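Local structure of PbICP-C (Plasmodium berghei, 3PNR) at residues 79-84 with 177-182. The protein probably inhibits papain-like cysteine proteases of parasite and host through an immunoglobulin-like beta fold of the falstatin family. Residues are numbered along the deposited sequence; the frame is centred on the assembly and turned at random.
Sequences PIINPE and ANTKII
I81 lies over T179 and P83 over A177, with CA atoms 8.0 and 7.0 Å apart. The two chains run in opposite directions. Segment 79-84 is an extended loop that turns into a 3-10 segment at P83. Residues 178-182 begin strand 178-186. No hydrogen bond joins the two segments; the contact is made by side chains alone. I81 and T179 meet tip to tip. CG2 of I81 is 3.8 Å from OG1 of T179 and 4.0 Å from its CG2. With chi1 of -57°, I81 sets CG1 beside its backbone N, on the I181 side, and CG2 is the branch that comes closest to T179. In the beta-sandwich of this inhibitor, strand 178-186 is an inner strand of the four-stranded sheet, between 41-49 and 159-168. The loop, which follows edge strand 68-75, runs along strand 178-186 on the outer face of that sheet. The polar partner of T179 OG1 is S166 OG on strand 159-168, with which it shares a hydrogen bond. I81 meets this hydroxyl by van der Waals contact alone. On one side of this pair, CG1 of I81 is 4.3 Å from CD1 of I181. On the other, CB of P83 packs on CB of A177 at 4.3 Å. F86 touches both I81 and T179.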
ATOM      1  N   PRO B  79      29.539   8.136   7.770  1.00 84.63           N
ATOM      2  CA  PRO B  79      28.276   8.627   8.333  1.00 76.59           C
ATOM      3  C   PRO B  79      27.738   7.745   9.462  1.00 71.13           C
ATOM      4  O   PRO B  79      27.777   6.514   9.382  1.00 68.79           O
ATOM      5  CB  PRO B  79      27.314   8.586   7.133  1.00 76.61           C
ATOM      6  CG  PRO B  79      28.141   8.118   5.944  1.00 80.16           C
ATOM      7  CD  PRO B  79      29.316   7.400   6.516  1.00 80.31           C
ATOM      8  N   ILE B  80      27.240   8.382  10.514  1.00 72.23           N
ATOM      9  CA  ILE B  80      26.576   7.661  11.590  1.00 79.37           C
ATOM     10  C   ILE B  80      25.077   7.665  11.302  1.00 81.11           C
ATOM     11  O   ILE B  80      24.462   8.726  11.197  1.00 86.90           O
ATOM     12  CB  ILE B  80      26.883   8.286  12.975  1.00 91.15           C
ATOM     13  CG1 ILE B  80      26.511   7.320  14.101  1.00 89.82           C
ATOM     14  CG2 ILE B  80      26.179   9.629  13.141  1.00 93.41           C
ATOM     15  CD1 ILE B  80      27.400   6.096  14.171  1.00 90.78           C
ATOM     16  N   ILE B  81      24.494   6.479  11.152  1.00 75.45           N
ATOM     17  CA  ILE B  81      23.109   6.364  10.697  1.00 69.77           C
ATOM     18  C   ILE B  81      22.089   6.385  11.829  1.00 66.43           C
ATOM     19  O   ILE B  81      22.048   5.467  12.647  1.00 67.19           O
ATOM     20  CB  ILE B  81      22.888   5.077   9.879  1.00 65.73           C
ATOM     21  CG1 ILE B  81      23.851   5.029   8.693  1.00 59.41           C
ATOM     22  CG2 ILE B  81      21.455   4.999   9.391  1.00 63.39           C
ATOM     23  CD1 ILE B  81      23.805   6.266   7.834  1.00 48.81           C
ATOM     24  N   ASN B  82      21.264   7.428  11.864  1.00 66.36           N
ATOM     25  CA  ASN B  82      20.145   7.474  12.801  1.00 72.38           C
ATOM     26  C   ASN B  82      18.796   7.750  12.128  1.00 69.15           C
ATOM     27  O   ASN B  82      18.497   8.893  11.774  1.00 73.06           O
ATOM     28  CB  ASN B  82      20.396   8.486  13.917  1.00 84.00           C
ATOM     29  CG  ASN B  82      19.442   8.304  15.084  1.00100.46           C
ATOM     30  OD1 ASN B  82      18.922   7.206  15.309  1.00106.17           O
ATOM     31  ND2 ASN B  82      19.199   9.378  15.830  1.00102.71           N
ATOM     32  N   PRO B  83      17.980   6.695  11.957  1.00 64.24           N
ATOM     33  CA  PRO B  83      16.656   6.772  11.322  1.00 59.56           C
ATOM     34  C   PRO B  83      15.706   7.678  12.096  1.00 61.05           C
ATOM     35  O   PRO B  83      14.810   8.286  11.506  1.00 59.76           O
ATOM     36  CB  PRO B  83      16.163   5.322  11.359  1.00 55.73           C
ATOM     37  CG  PRO B  83      17.415   4.491  11.460  1.00 56.32           C
ATOM     38  CD  PRO B  83      18.341   5.311  12.309  1.00 63.72           C
ATOM     39  N   GLU B  84      15.901   7.760  13.407  1.00 59.60           N
ATOM     40  CA  GLU B  84      15.181   8.724  14.221  1.00 66.52           C
ATOM     41  C   GLU B  84      15.199  10.099  13.542  1.00 69.34           C
ATOM     42  O   GLU B  84      14.247  10.873  13.661  1.00 65.55           O
ATOM     43  CB  GLU B  84      15.837   8.833  15.597  1.00 79.93           C
ATOM     44  CG  GLU B  84      14.872   9.097  16.738  1.00 95.99           C
ATOM     45  CD  GLU B  84      14.482   7.826  17.477  1.00112.79           C
ATOM     46  OE1 GLU B  84      15.170   6.795  17.297  1.00119.10           O
ATOM     47  OE2 GLU B  84      13.493   7.858  18.242  1.00116.30           O
ATOM     48  N   ALA B 177      13.944   0.342   8.794  1.00 54.88           N
ATOM     49  CA  ALA B 177      14.700   1.081   7.787  1.00 54.60           C
ATOM     50  C   ALA B 177      15.932   0.310   7.309  1.00 55.04           C
ATOM     51  O   ALA B 177      16.781  -0.077   8.113  1.00 61.38           O
ATOM     52  CB  ALA B 177      15.100   2.462   8.320  1.00 44.52           C
ATOM     53  N   ASN B 178      16.006   0.078   5.997  1.00 51.40           N
ATOM     54  CA  ASN B 178      17.160  -0.565   5.374  1.00 52.84           C
ATOM     55  C   ASN B 178      18.052   0.489   4.717  1.00 62.31           C
ATOM     56  O   ASN B 178      17.677   1.094   3.706  1.00 68.38           O
ATOM     57  CB  ASN B 178      16.726  -1.582   4.311  1.00 54.45           C
ATOM     58  CG  ASN B 178      16.094  -2.830   4.904  1.00 59.66           C
ATOM     59  OD1 ASN B 178      16.626  -3.931   4.762  1.00 64.97           O
ATOM     60  ND2 ASN B 178      14.948  -2.668   5.558  1.00 58.35           N
ATOM     61  N   THR B 179      19.239   0.695   5.279  1.00 51.78           N
ATOM     62  CA  THR B 179      20.115   1.760   4.819  1.00 43.67           C
ATOM     63  C   THR B 179      21.279   1.217   4.005  1.00 60.42           C
ATOM     64  O   THR B 179      21.915   0.237   4.397  1.00 71.01           O
ATOM     65  CB  THR B 179      20.627   2.563   6.006  1.00 45.97           C
ATOM     66  OG1 THR B 179      19.510   2.941   6.827  1.00 52.12           O
ATOM     67  CG2 THR B 179      21.373   3.803   5.540  1.00 39.80           C
ATOM     68  N   LYS B 180      21.531   1.842   2.857  1.00 62.39           N
ATOM     69  CA  LYS B 180      22.653   1.465   2.000  1.00 60.54           C
ATOM     70  C   LYS B 180      23.669   2.597   1.870  1.00 62.98           C
ATOM     71  O   LYS B 180      23.378   3.635   1.275  1.00 56.81           O
ATOM     72  CB  LYS B 180      22.182   1.060   0.604  1.00 57.81           C
ATOM     73  CG  LYS B 180      21.096  -0.008   0.568  1.00 66.07           C
ATOM     74  CD  LYS B 180      21.454  -1.263   1.352  1.00 66.42           C
ATOM     75  CE  LYS B 180      20.527  -2.416   0.968  1.00 61.95           C
ATOM     76  NZ  LYS B 180      20.196  -3.285   2.135  1.00 63.47           N
ATOM     77  N   ILE B 181      24.854   2.388   2.438  1.00 67.22           N
ATOM     78  CA  ILE B 181      25.985   3.283   2.221  1.00 67.24           C
ATOM     79  C   ILE B 181      26.865   2.772   1.086  1.00 64.65           C
ATOM     80  O   ILE B 181      27.375   1.656   1.137  1.00 61.72           O
ATOM     81  CB  ILE B 181      26.865   3.375   3.460  1.00 72.43           C
ATOM     82  CG1 ILE B 181      26.017   3.708   4.689  1.00 74.68           C
ATOM     83  CG2 ILE B 181      27.991   4.392   3.230  1.00 72.50           C
ATOM     84  CD1 ILE B 181      26.523   3.076   5.961  1.00 75.47           C
ATOM     85  N   ILE B 182      27.031   3.589   0.055  1.00 71.03           N
ATOM     86  CA  ILE B 182      27.976   3.281  -1.007  1.00 73.14           C
ATOM     87  C   ILE B 182      29.260   4.038  -0.725  1.00 71.76           C
ATOM     88  O   ILE B 182      29.250   5.268  -0.610  1.00 59.94           O
ATOM     89  CB  ILE B 182      27.459   3.717  -2.384  1.00 74.66           C
ATOM     90  CG1 ILE B 182      25.998   3.310  -2.553  1.00 75.46           C
ATOM     91  CG2 ILE B 182      28.329   3.130  -3.482  1.00 76.93           C
ATOM     92  CD1 ILE B 182      25.715   1.917  -2.067  1.00 79.54           C
TER